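Local coordinates for protein phosphotriesterase, putative (Deinococcus radiodurans, PDB 4J35) that probably acts as a metal-dependent lactonase with weak promiscuous organophosphate hydrolysis, an activity the engineered substitutions are meant to build on, at residues A[20-25]-A[261-266]; A[52-57]-A[84-89]; A[149-154]-A[180-185]; A[213-218]-A[248-253]. The protein carries 7 engineered substitutions. All blocks are in the same frame, centred on the assembly; numbering follows the deposited sequence.

In the fold
The fold is a TIM barrel, and contact 1 lies near its middle, its centre about 6 Å from the centre of the chain. It closes the barrel between strand 17-26 and the residues before strand 266-269, and carries three ligands of one cobalt ion. Contacts 2, 3 and 4 lie further out, where consecutive βα units pack. Contacts 2 and 3 are on opposite sides of the chain's centre, their centres 35 Å apart. Contacts 3 and 4 touch: Tyr213 OH probably hydrogen-bonds to Gly183 N at 2.8 Å. Gln182 of contact 3 and His214 of contact 4 each come within about 9 Å of a cobalt-binding histidine, measured between side chains.

Contact 1. Residues A[20-25]-A[261-266]; sequences PHEHVI and LSHDSI. With CO (cobalt (II) ion), chain C.
Glu22 is gripped by five hydrogen bonds from residues 262-265. Its OE2 accepts from Ser262 OG at 2.6 Å, on the anti side but tilted out of the carboxylate plane. The same OE2 accepts from His263 N at 2.8 Å, on the syn side, tilted likewise. His263 ND1 is the third donor, 2.9 Å from Glu22 OE2 and above the carboxylate plane. Glu22 OE1 takes Ser265 OG nearly end-on at 2.7 Å, and Ser265 N from above the plane. A bend at chi2 (-68°) folds the Glu22 chain over toward these donors. The bonds fix the rotation of the carboxylate. Backbone bonds run alongside: Asp264 N to His21 O, and His23 N to Ser265 O. Ser262 OG also accepts from His21 N.

The same segments carry a metal site. A cobalt ion is bound by His21 NE2 at 2.1 Å, His23 NE2 at 2.0 Å and Asp264 OD1 at 2.2 Å. Lys143, probably carbamylated, completes these protein ligands. The His21 ring and the Asp264 carboxylate lie side by side, their planes 86° apart. Second-shell partners are Thr68, bonded to His23 ND1, and Arg228, which forms a salt bridge with Asp264 OD2.

Outside the polar network, His23 CB meets Ile266 CG1 at 4.0 Å, where these two residues form a parallel beta bridge. Pro20 CD lies close to Leu261 O.

Strand 17-26 is flanked by strand 61-66 on one side and strand 266-269 on the other. Helix 76-86 packs on Val24 and Ile25, and helix 291-303 on Leu261 and His263.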
loop_
_atom_site.group_PDB
_atom_site.type_symbol
_atom_site.label_atom_id
_atom_site.label_comp_id
_atom_site.label_asym_id
_atom_site.label_seq_id
_atom_site.Cartn_x
_atom_site.Cartn_y
_atom_site.Cartn_z
ATOM N N PRO A 20 1.076 2.778 -6.207
ATOM C CA PRO A 20 0.125 2.957 -5.106
ATOM C C PRO A 20 0.355 2.129 -3.815
ATOM O O PRO A 20 -0.441 2.208 -2.877
ATOM C CB PRO A 20 -1.217 2.585 -5.778
ATOM C CG PRO A 20 -0.850 1.444 -6.651
ATOM C CD PRO A 20 0.572 1.837 -7.228
ATOM N N HIS A 21 1.453 1.359 -3.729
ATOM C CA HIS A 21 1.729 0.611 -2.511
ATOM C C HIS A 21 3.216 0.267 -2.469
ATOM O O HIS A 21 3.620 -0.715 -3.076
ATOM C CB HIS A 21 0.963 -0.704 -2.415
ATOM C CG HIS A 21 1.054 -1.364 -1.078
ATOM N ND1 HIS A 21 -0.061 -1.745 -0.347
ATOM C CD2 HIS A 21 2.118 -1.741 -0.328
ATOM C CE1 HIS A 21 0.323 -2.305 0.782
ATOM N NE2 HIS A 21 1.649 -2.366 0.781
ATOM N N GLU A 22 3.938 1.041 -1.677
ATOM C CA GLU A 22 5.392 0.855 -1.496
ATOM C C GLU A 22 5.754 1.262 -0.075
ATOM O O GLU A 22 4.956 1.864 0.625
ATOM C CB GLU A 22 6.141 1.746 -2.501
ATOM C CG GLU A 22 5.767 1.648 -3.986
ATOM C CD GLU A 22 6.135 0.319 -4.629
ATOM O OE1 GLU A 22 7.116 -0.319 -4.120
ATOM O OE2 GLU A 22 5.462 -0.058 -5.639
ATOM N N HIS A 23 6.995 0.985 0.342
ATOM C CA HIS A 23 7.465 1.297 1.685
ATOM C C HIS A 23 8.845 1.987 1.556
ATOM O O HIS A 23 9.827 1.320 1.304
ATOM C CB HIS A 23 7.521 -0.006 2.531
ATOM C CG HIS A 23 6.155 -0.619 2.755
ATOM N ND1 HIS A 23 5.250 -0.051 3.623
ATOM C CD2 HIS A 23 5.519 -1.685 2.196
ATOM C CE1 HIS A 23 4.129 -0.752 3.616
ATOM N NE2 HIS A 23 4.236 -1.721 2.726
ATOM N N VAL A 24 8.900 3.319 1.712
ATOM C CA VAL A 24 10.203 4.032 1.656
ATOM C C VAL A 24 11.125 3.490 2.771
ATOM O O VAL A 24 12.261 3.089 2.505
ATOM C CB VAL A 24 10.031 5.573 1.755
ATOM C CG1 VAL A 24 11.400 6.286 1.726
ATOM C CG2 VAL A 24 9.138 6.103 0.610
ATOM N N ILE A 25 10.652 3.487 4.007
ATOM C CA ILE A 25 11.290 2.709 5.068
ATOM C C ILE A 25 10.282 1.765 5.722
ATOM O O ILE A 25 9.074 1.963 5.639
ATOM C CB ILE A 25 11.936 3.595 6.144
ATOM C CG1 ILE A 25 10.863 4.369 6.907
ATOM C CG2 ILE A 25 12.952 4.523 5.524
ATOM C CD1 ILE A 25 11.448 5.372 7.922
ATOM N N LEU A 261 -1.190 -1.424 -9.997
ATOM C CA LEU A 261 0.075 -2.189 -10.059
ATOM C C LEU A 261 1.131 -1.590 -9.131
ATOM O O LEU A 261 1.354 -0.396 -9.151
ATOM C CB LEU A 261 0.634 -2.168 -11.482
ATOM C CG LEU A 261 -0.268 -2.641 -12.624
ATOM C CD1 LEU A 261 0.429 -2.331 -13.975
ATOM C CD2 LEU A 261 -0.589 -4.119 -12.531
ATOM N N SER A 262 1.755 -2.417 -8.294
ATOM C CA SER A 262 2.848 -1.933 -7.429
ATOM C C SER A 262 3.752 -3.071 -7.004
ATOM O O SER A 262 3.525 -4.211 -7.413
ATOM C CB SER A 262 2.319 -1.215 -6.212
ATOM O OG SER A 262 2.930 0.041 -6.106
ATOM N N HIS A 263 4.792 -2.741 -6.220
ATOM C CA HIS A 263 5.762 -3.733 -5.781
ATOM C C HIS A 263 5.728 -4.129 -4.303
ATOM O O HIS A 263 6.279 -5.191 -3.943
ATOM C CB HIS A 263 7.208 -3.240 -6.067
ATOM C CG HIS A 263 7.386 -2.633 -7.419
ATOM N ND1 HIS A 263 7.137 -1.304 -7.684
ATOM C CD2 HIS A 263 7.844 -3.170 -8.573
ATOM C CE1 HIS A 263 7.452 -1.045 -8.945
ATOM N NE2 HIS A 263 7.877 -2.163 -9.502
ATOM N N ASP A 264 5.210 -3.258 -3.434
ATOM C CA ASP A 264 5.305 -3.473 -1.989
ATOM C C ASP A 264 6.790 -3.570 -1.577
ATOM O O ASP A 264 7.156 -4.292 -0.656
ATOM C CB ASP A 264 4.582 -4.745 -1.603
ATOM C CG ASP A 264 4.264 -4.820 -0.105
ATOM O OD1 ASP A 264 4.337 -3.810 0.618
ATOM O OD2 ASP A 264 3.974 -5.935 0.333
ATOM N N SER A 265 7.608 -2.795 -2.263
ATOM C CA SER A 265 9.071 -2.849 -2.050
ATOM C C SER A 265 9.440 -2.109 -0.775
ATOM O O SER A 265 8.680 -1.276 -0.282
ATOM C CB SER A 265 9.774 -2.270 -3.280
ATOM O OG SER A 265 9.616 -0.862 -3.402
ATOM N N ILE A 266 10.608 -2.418 -0.211
ATOM C CA ILE A 266 11.051 -1.705 0.976
ATOM C C ILE A 266 12.371 -1.042 0.568
ATOM O O ILE A 266 13.318 -1.746 0.226
ATOM C CB ILE A 266 11.288 -2.676 2.146
ATOM C CG1 ILE A 266 9.953 -3.205 2.701
ATOM C CG2 ILE A 266 12.120 -2.018 3.235
ATOM C CD1 ILE A 266 10.185 -4.414 3.623
HETATM CO CO CO C . 2.993 -3.165 2.250
#

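Contact 2. Residues A[52-57]-A[84-89]; sequences TARALL and EATGLQ
The Arg54 guanidinium has Thr86 CG2 over the centre of one face, 4.0 Å above its plane. Its NH2 reaches Ala85 O obliquely at 3.1 Å, in a weak hydrogen bond. The chain runs extended from CG to NE, and this carries the charged end out to the last turn of helix 76-86.

Thr86 sits against the neighbouring helix. Its OG1 is 3.7 Å from Ala53 CB. That hydroxyl lies between the backbone N and the carbonyl carbon (chi1 63°). From there it accepts from Leu88 N at 3.1 Å, which makes an ST turn. It is also hydrogen-bonded to Val82 O within the helix. Gly87, with positive phi (89°), ends the helix inside this turn.

Beyond it, Leu88 points back toward helix 42-58. Its CD2 branch touches Ala53 CB at 3.8 Å, and CD1 meets Leu57 CD2 at 4.2 Å. Leu57 CD1 comes up against Thr86 O instead. Trp267 and Val64 also touch Leu88 and continue the apolar layer inward.

Helices 42-58 and 76-86 belong to consecutive βα units, with strand 61-66 between them. This is the neighbouring-helix packing of the outer layer of a TIM barrel.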
loop_
_atom_site.group_PDB
_atom_site.type_symbol
_atom_site.label_atom_id
_atom_site.label_comp_id
_atom_site.label_asym_id
_atom_site.label_seq_id
_atom_site.Cartn_x
_atom_site.Cartn_y
_atom_site.Cartn_z
ATOM N N THR A 52 16.718 6.302 -4.965
ATOM C CA THR A 52 15.628 5.491 -5.519
ATOM C C THR A 52 14.538 6.398 -6.082
ATOM O O THR A 52 13.997 6.157 -7.175
ATOM C CB THR A 52 15.049 4.541 -4.454
ATOM O OG1 THR A 52 16.014 3.537 -4.154
ATOM C CG2 THR A 52 13.747 3.861 -4.952
ATOM N N ALA A 53 14.223 7.463 -5.350
ATOM C CA ALA A 53 13.247 8.422 -5.835
ATOM C C ALA A 53 13.693 9.001 -7.175
ATOM O O ALA A 53 12.893 9.236 -8.074
ATOM C CB ALA A 53 13.045 9.547 -4.843
ATOM N N ARG A 54 14.978 9.286 -7.308
ATOM C CA ARG A 54 15.435 9.827 -8.577
ATOM C C ARG A 54 15.274 8.842 -9.708
ATOM O O ARG A 54 14.956 9.240 -10.828
ATOM C CB ARG A 54 16.898 10.261 -8.475
ATOM C CG ARG A 54 17.035 11.489 -7.681
ATOM C CD ARG A 54 18.490 11.958 -7.509
ATOM N NE ARG A 54 18.544 13.009 -6.494
ATOM C CZ ARG A 54 17.865 14.149 -6.562
ATOM N NH1 ARG A 54 17.097 14.411 -7.606
ATOM N NH2 ARG A 54 17.948 15.041 -5.589
ATOM N N ALA A 55 15.549 7.572 -9.443
ATOM C CA ALA A 55 15.385 6.554 -10.458
ATOM C C ALA A 55 13.912 6.441 -10.903
ATOM O O ALA A 55 13.608 6.151 -12.061
ATOM C CB ALA A 55 15.880 5.231 -9.948
ATOM N N LEU A 56 12.999 6.661 -9.979
ATOM C CA LEU A 56 11.585 6.585 -10.312
ATOM C C LEU A 56 11.180 7.769 -11.149
ATOM O O LEU A 56 10.522 7.630 -12.173
ATOM C CB LEU A 56 10.734 6.511 -9.022
ATOM C CG LEU A 56 10.804 5.175 -8.297
ATOM C CD1 LEU A 56 10.128 5.225 -6.877
ATOM C CD2 LEU A 56 10.133 4.101 -9.142
ATOM N N LEU A 57 11.570 8.960 -10.725
ATOM C CA LEU A 57 11.292 10.135 -11.510
ATOM C C LEU A 57 11.849 9.997 -12.946
ATOM O O LEU A 57 11.211 10.410 -13.919
ATOM C CB LEU A 57 11.857 11.371 -10.829
ATOM C CG LEU A 57 11.154 11.834 -9.561
ATOM C CD1 LEU A 57 12.067 12.767 -8.801
ATOM C CD2 LEU A 57 9.857 12.544 -9.917
ATOM N N GLU A 84 10.968 16.467 -0.547
ATOM C CA GLU A 84 11.505 17.812 -0.747
ATOM C C GLU A 84 12.888 17.785 -1.398
ATOM O O GLU A 84 13.289 18.740 -2.072
ATOM C CB GLU A 84 11.573 18.571 0.586
ATOM C CG GLU A 84 10.211 18.948 1.178
ATOM C CD GLU A 84 10.316 19.669 2.528
ATOM O OE1 GLU A 84 11.427 19.721 3.097
ATOM O OE2 GLU A 84 9.285 20.188 3.015
ATOM N N ALA A 85 13.628 16.697 -1.215
ATOM C CA ALA A 85 14.949 16.595 -1.823
ATOM C C ALA A 85 14.880 16.233 -3.320
ATOM O O ALA A 85 15.764 16.595 -4.079
ATOM C CB ALA A 85 15.800 15.590 -1.065
ATOM N N THR A 86 13.823 15.544 -3.752
ATOM C CA THR A 86 13.792 14.982 -5.098
ATOM C C THR A 86 12.665 15.471 -5.983
ATOM O O THR A 86 12.752 15.374 -7.209
ATOM C CB THR A 86 13.653 13.467 -5.028
ATOM O OG1 THR A 86 12.397 13.147 -4.421
ATOM C CG2 THR A 86 14.781 12.875 -4.206
ATOM N N GLY A 87 11.594 15.957 -5.370
ATOM C CA GLY A 87 10.403 16.329 -6.100
ATOM C C GLY A 87 9.431 15.181 -6.276
ATOM O O GLY A 87 8.365 15.372 -6.837
ATOM N N LEU A 88 9.789 13.988 -5.810
ATOM C CA LEU A 88 8.854 12.872 -5.830
ATOM C C LEU A 88 7.732 13.135 -4.812
ATOM O O LEU A 88 7.994 13.466 -3.658
ATOM C CB LEU A 88 9.561 11.563 -5.473
ATOM C CG LEU A 88 8.671 10.311 -5.525
ATOM C CD1 LEU A 88 8.445 9.929 -6.978
ATOM C CD2 LEU A 88 9.238 9.185 -4.774
ATOM N N GLN A 89 6.489 13.007 -5.257
ATOM C CA GLN A 89 5.334 13.187 -4.389
ATOM C C GLN A 89 5.074 11.897 -3.614
ATOM O O GLN A 89 5.093 10.805 -4.193
ATOM C CB GLN A 89 4.112 13.603 -5.216
ATOM C CG GLN A 89 4.272 15.035 -5.747
ATOM C CD GLN A 89 3.306 15.445 -6.858
ATOM O OE1 GLN A 89 2.785 14.623 -7.611
ATOM N NE2 GLN A 89 3.088 16.746 -6.969
#

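Contact 3. Residues A[149-154]-A[180-185]; sequences DAITPY and GQQGPQ
The backbones of Ala150 and Gln182 face each other with their CA atoms 6.5 Å apart, and no hydrogen bond joins the two segments. Contact is left to side chains. The Gln182 chain bends at chi2 (-55°). Its amide is thereby laid against the backbone of 149-150. Gln182 CD is 3.7 Å from Ala150 CA, and Gln182 NE2 is 3.4 Å from Asp149 C. NE2 does not bond to Asp149 O, because the angle is poor. It finds its acceptor one residue earlier, in Arg148 O.

Ile151 brings the apolar part. Its chain is straight at chi2, which sends CD1 to the start of helix 183-192. There CD1 meets Gln185 C at 3.8 Å and Gln185 CB at 4.0 Å. Gln186 and Leu189 of the same helix also touch Ile151.

Both segments lead into a helix. Gln182 holds the N-cap position of helix 183-192, and Thr152 that of helix 153-169. The Thr152 side chain caps a backbone N, while Thr152 N bonds to Glu155 OE1, as in a capping box. Such loops, running from strand to helix in adjacent βα units, belong to the C-terminal rim of a TIM barrel, the end that holds the metal site.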
loop_
_atom_site.group_PDB
_atom_site.type_symbol
_atom_site.label_atom_id
_atom_site.label_comp_id
_atom_site.label_asym_id
_atom_site.label_seq_id
_atom_site.Cartn_x
_atom_site.Cartn_y
_atom_site.Cartn_z
ATOM N N ASP A 149 -7.350 -16.218 7.544
ATOM C CA ASP A 149 -8.522 -17.073 7.685
ATOM C C ASP A 149 -9.794 -16.299 8.007
ATOM O O ASP A 149 -10.892 -16.860 7.953
ATOM C CB ASP A 149 -8.258 -18.161 8.728
ATOM C CG ASP A 149 -7.134 -19.094 8.311
ATOM O OD1 ASP A 149 -6.866 -19.182 7.092
ATOM O OD2 ASP A 149 -6.519 -19.732 9.196
ATOM N N ALA A 150 -9.659 -15.015 8.331
ATOM C CA ALA A 150 -10.833 -14.180 8.567
ATOM C C ALA A 150 -10.432 -12.741 8.811
ATOM O O ALA A 150 -9.278 -12.455 9.097
ATOM C CB ALA A 150 -11.636 -14.702 9.769
ATOM N N ILE A 151 -11.393 -11.833 8.701
ATOM C CA ILE A 151 -11.211 -10.489 9.221
ATOM C C ILE A 151 -11.612 -10.564 10.700
ATOM O O ILE A 151 -12.801 -10.584 11.029
ATOM C CB ILE A 151 -12.073 -9.447 8.475
ATOM C CG1 ILE A 151 -11.855 -9.540 6.961
ATOM C CG2 ILE A 151 -11.717 -8.052 8.947
ATOM C CD1 ILE A 151 -12.700 -8.525 6.171
ATOM N N THR A 152 -10.622 -10.627 11.590
ATOM C CA THR A 152 -10.909 -10.909 13.011
ATOM C C THR A 152 -11.687 -9.775 13.680
ATOM O O THR A 152 -11.677 -8.650 13.201
ATOM C CB THR A 152 -9.618 -11.160 13.805
ATOM O OG1 THR A 152 -8.923 -9.923 13.993
ATOM C CG2 THR A 152 -8.730 -12.153 13.098
ATOM N N PRO A 153 -12.369 -10.063 14.804
ATOM C CA PRO A 153 -13.138 -9.004 15.469
ATOM C C PRO A 153 -12.286 -7.774 15.832
ATOM O O PRO A 153 -12.743 -6.636 15.714
ATOM C CB PRO A 153 -13.681 -9.698 16.724
ATOM C CG PRO A 153 -12.860 -10.946 16.875
ATOM C CD PRO A 153 -12.491 -11.353 15.500
ATOM N N TYR A 154 -11.071 -8.011 16.275
ATOM C CA TYR A 154 -10.101 -6.949 16.482
ATOM C C TYR A 154 -9.785 -6.122 15.213
ATOM O O TYR A 154 -9.812 -4.900 15.228
ATOM C CB TYR A 154 -8.815 -7.558 16.975
ATOM C CG TYR A 154 -7.775 -6.523 17.231
ATOM C CD1 TYR A 154 -8.019 -5.485 18.111
ATOM C CD2 TYR A 154 -6.558 -6.582 16.606
ATOM C CE1 TYR A 154 -7.069 -4.532 18.352
ATOM C CE2 TYR A 154 -5.598 -5.630 16.836
ATOM C CZ TYR A 154 -5.858 -4.622 17.733
ATOM O OH TYR A 154 -4.915 -3.663 17.964
ATOM N N GLY A 180 -3.373 -14.122 -0.054
ATOM C CA GLY A 180 -4.356 -14.230 -1.117
ATOM C C GLY A 180 -5.751 -14.598 -0.633
ATOM O O GLY A 180 -6.487 -15.263 -1.352
ATOM N N GLN A 181 -6.114 -14.172 0.575
ATOM C CA GLN A 181 -7.431 -14.464 1.137
ATOM C C GLN A 181 -8.122 -13.225 1.671
ATOM O O GLN A 181 -7.469 -12.256 2.033
ATOM C CB GLN A 181 -7.292 -15.456 2.285
ATOM C CG GLN A 181 -6.803 -16.806 1.854
ATOM C CD GLN A 181 -7.890 -17.595 1.185
ATOM O OE1 GLN A 181 -8.677 -18.270 1.851
ATOM N NE2 GLN A 181 -7.964 -17.499 -0.140
ATOM N N GLN A 182 -9.453 -13.289 1.745
ATOM C CA GLN A 182 -10.293 -12.250 2.334
ATOM C C GLN A 182 -10.516 -11.009 1.472
ATOM O O GLN A 182 -11.078 -10.034 1.949
ATOM C CB GLN A 182 -9.766 -11.826 3.718
ATOM C CG GLN A 182 -9.573 -12.964 4.684
ATOM C CD GLN A 182 -10.833 -13.802 4.881
ATOM O OE1 GLN A 182 -11.951 -13.282 4.950
ATOM N NE2 GLN A 182 -10.653 -15.112 4.957
ATOM N N GLY A 183 -10.068 -11.003 0.217
ATOM C CA GLY A 183 -10.378 -9.865 -0.634
ATOM C C GLY A 183 -11.875 -9.565 -0.761
ATOM O O GLY A 183 -12.339 -8.458 -0.521
ATOM N N PRO A 184 -12.654 -10.566 -1.140
ATOM C CA PRO A 184 -14.098 -10.308 -1.298
ATOM C C PRO A 184 -14.776 -9.860 0.018
ATOM O O PRO A 184 -15.697 -9.009 0.044
ATOM C CB PRO A 184 -14.634 -11.664 -1.758
ATOM C CG PRO A 184 -13.455 -12.329 -2.413
ATOM C CD PRO A 184 -12.287 -11.939 -1.518
ATOM N N GLN A 185 -14.318 -10.435 1.113
ATOM C CA GLN A 185 -14.843 -10.072 2.436
ATOM C C GLN A 185 -14.489 -8.652 2.837
ATOM O O GLN A 185 -15.284 -7.968 3.446
ATOM C CB GLN A 185 -14.332 -11.021 3.496
ATOM C CG GLN A 185 -14.912 -12.398 3.409
ATOM C CD GLN A 185 -14.100 -13.282 2.526
ATOM O OE1 GLN A 185 -13.447 -12.812 1.598
ATOM N NE2 GLN A 185 -14.107 -14.573 2.818
#

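Contact 4. Residues A[213-218]-A[248-253]; sequences YHRETL and TTLLGE
Arg215 and Glu253 form a salt bridge, with NH1 facing both carboxylate oxygens. Glu253 OE2 is modelled only 2.5 Å from Arg215 NH1, so the length is doubtful. Glu253 OE1 lies 3.2 Å from Arg215 NH1. The carboxylate sits at the edge of the guanidinium, near its plane, and the two planes are 40° apart. A bend at chi3 (-81°) turns the guanidinium of Arg215 toward Glu253, while the Glu253 chain is extended. Thr249 CG2 stands 4.1 Å from Arg215 NH1.

Inward from this pair, Leu250 packs against helix 211-218. Its CD1 branch touches His214 CB at 3.8 Å, the two side chains crossing at about a right angle. Its CD2 branch rests on the aliphatic part of Arg215, 4.0 Å from CG, and meets Leu218 CD1 loosely at 4.4 Å.

The His214 ring is held at both nitrogens, ND1 by Asp210 O and NE2 by Met205 O. Two carbonyl partners are consistent with a proton on each. Phe226 of strand 223-226 meets both His214 and Leu250. Helices 211-218 and 240-251, on either side of that strand in sequence, pack as neighbours on the outside of the TIM barrel, with apolar groups inward and the Arg215-Glu253 pair further out.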
loop_
_atom_site.group_PDB
_atom_site.type_symbol
_atom_site.label_atom_id
_atom_site.label_comp_id
_atom_site.label_asym_id
_atom_site.label_seq_id
_atom_site.Cartn_x
_atom_site.Cartn_y
_atom_site.Cartn_z
ATOM N N TYR A 213 -11.660 -15.333 -7.943
ATOM C CA TYR A 213 -11.498 -14.653 -6.656
ATOM C C TYR A 213 -11.427 -13.146 -6.885
ATOM O O TYR A 213 -12.046 -12.373 -6.170
ATOM C CB TYR A 213 -10.239 -15.188 -5.982
ATOM C CG TYR A 213 -9.755 -14.455 -4.750
ATOM C CD1 TYR A 213 -10.321 -14.690 -3.499
ATOM C CD2 TYR A 213 -8.705 -13.557 -4.835
ATOM C CE1 TYR A 213 -9.850 -14.034 -2.369
ATOM C CE2 TYR A 213 -8.219 -12.903 -3.711
ATOM C CZ TYR A 213 -8.799 -13.139 -2.487
ATOM O OH TYR A 213 -8.298 -12.482 -1.384
ATOM N N HIS A 214 -10.680 -12.733 -7.909
ATOM C CA HIS A 214 -10.623 -11.325 -8.295
ATOM C C HIS A 214 -11.973 -10.800 -8.783
ATOM O O HIS A 214 -12.383 -9.692 -8.462
ATOM C CB HIS A 214 -9.581 -11.124 -9.391
ATOM C CG HIS A 214 -8.234 -11.636 -9.016
ATOM N ND1 HIS A 214 -7.932 -12.978 -9.010
ATOM C CD2 HIS A 214 -7.121 -10.997 -8.583
ATOM C CE1 HIS A 214 -6.691 -13.146 -8.594
ATOM N NE2 HIS A 214 -6.183 -11.962 -8.318
ATOM N N ARG A 215 -12.634 -11.567 -9.629
ATOM C CA ARG A 215 -13.906 -11.105 -10.196
ATOM C C ARG A 215 -14.928 -10.895 -9.083
ATOM O O ARG A 215 -15.684 -9.924 -9.056
ATOM C CB ARG A 215 -14.403 -12.122 -11.200
ATOM C CG ARG A 215 -13.628 -12.055 -12.514
ATOM C CD ARG A 215 -14.257 -12.884 -13.583
ATOM N NE ARG A 215 -13.892 -14.277 -13.442
ATOM C CZ ARG A 215 -13.102 -14.942 -14.268
ATOM N NH1 ARG A 215 -12.563 -14.360 -15.337
ATOM N NH2 ARG A 215 -12.838 -16.216 -13.997
ATOM N N GLU A 216 -14.911 -11.793 -8.126
ATOM C CA GLU A 216 -15.807 -11.626 -6.992
ATOM C C GLU A 216 -15.557 -10.342 -6.192
ATOM O O GLU A 216 -16.484 -9.681 -5.763
ATOM C CB GLU A 216 -15.709 -12.811 -6.056
ATOM C CG GLU A 216 -16.727 -12.735 -4.971
ATOM C CD GLU A 216 -16.682 -13.927 -4.052
ATOM O OE1 GLU A 216 -15.908 -14.860 -4.346
ATOM O OE2 GLU A 216 -17.432 -13.914 -3.045
ATOM N N THR A 217 -14.292 -9.994 -5.965
ATOM C CA THR A 217 -13.982 -8.759 -5.294
ATOM C C THR A 217 -14.441 -7.549 -6.089
ATOM O O THR A 217 -14.998 -6.587 -5.509
ATOM C CB THR A 217 -12.395 -8.663 -5.051
ATOM O OG1 THR A 217 -11.958 -9.858 -4.410
ATOM C CG2 THR A 217 -12.070 -7.511 -4.158
ATOM N N LEU A 218 -14.220 -7.603 -7.417
ATOM C CA LEU A 218 -14.429 -6.463 -8.319
ATOM C C LEU A 218 -15.925 -6.148 -8.403
ATOM O O LEU A 218 -16.348 -5.038 -8.682
ATOM C CB LEU A 218 -13.923 -6.766 -9.717
ATOM C CG LEU A 218 -12.371 -6.630 -9.729
ATOM C CD1 LEU A 218 -11.816 -7.311 -10.934
ATOM C CD2 LEU A 218 -12.037 -5.151 -9.720
ATOM N N THR A 248 -3.874 -10.356 -17.468
ATOM C CA THR A 248 -4.227 -10.208 -18.881
ATOM C C THR A 248 -5.677 -10.676 -19.087
ATOM O O THR A 248 -6.415 -10.087 -19.867
ATOM C CB THR A 248 -3.250 -10.931 -19.835
ATOM O OG1 THR A 248 -3.122 -12.315 -19.480
ATOM C CG2 THR A 248 -1.890 -10.270 -19.749
ATOM N N THR A 249 -6.049 -11.736 -18.382
ATOM C CA THR A 249 -7.417 -12.223 -18.361
ATOM C C THR A 249 -8.392 -11.133 -17.940
ATOM O O THR A 249 -9.470 -10.964 -18.548
ATOM C CB THR A 249 -7.545 -13.374 -17.371
ATOM O OG1 THR A 249 -6.722 -14.457 -17.808
ATOM C CG2 THR A 249 -8.994 -13.843 -17.237
ATOM N N LEU A 250 -8.044 -10.416 -16.875
ATOM C CA LEU A 250 -8.969 -9.440 -16.284
ATOM C C LEU A 250 -9.034 -8.211 -17.173
ATOM O O LEU A 250 -10.083 -7.633 -17.389
ATOM C CB LEU A 250 -8.544 -9.058 -14.866
ATOM C CG LEU A 250 -8.653 -10.144 -13.801
ATOM C CD1 LEU A 250 -8.079 -9.674 -12.511
ATOM C CD2 LEU A 250 -10.168 -10.459 -13.557
ATOM N N LEU A 251 -7.900 -7.827 -17.742
ATOM C CA LEU A 251 -7.880 -6.729 -18.699
ATOM C C LEU A 251 -8.778 -7.004 -19.904
ATOM O O LEU A 251 -9.421 -6.091 -20.433
ATOM C CB LEU A 251 -6.414 -6.506 -19.171
ATOM C CG LEU A 251 -5.518 -5.839 -18.123
ATOM C CD1 LEU A 251 -3.970 -5.956 -18.504
ATOM C CD2 LEU A 251 -5.906 -4.384 -18.000
ATOM N N GLY A 252 -8.809 -8.277 -20.291
ATOM C CA GLY A 252 -9.523 -8.745 -21.449
ATOM C C GLY A 252 -11.023 -8.777 -21.167
ATOM O O GLY A 252 -11.814 -8.965 -22.077
ATOM N N GLU A 253 -11.385 -8.597 -19.907
ATOM C CA GLU A 253 -12.778 -8.596 -19.473
ATOM C C GLU A 253 -13.193 -7.171 -19.109
ATOM O O GLU A 253 -14.219 -6.968 -18.481
ATOM C CB GLU A 253 -12.974 -9.556 -18.309
ATOM C CG GLU A 253 -12.714 -11.046 -18.624
ATOM C CD GLU A 253 -12.646 -11.905 -17.374
ATOM O OE1 GLU A 253 -12.604 -11.323 -16.269
ATOM O OE2 GLU A 253 -12.636 -13.157 -17.471
#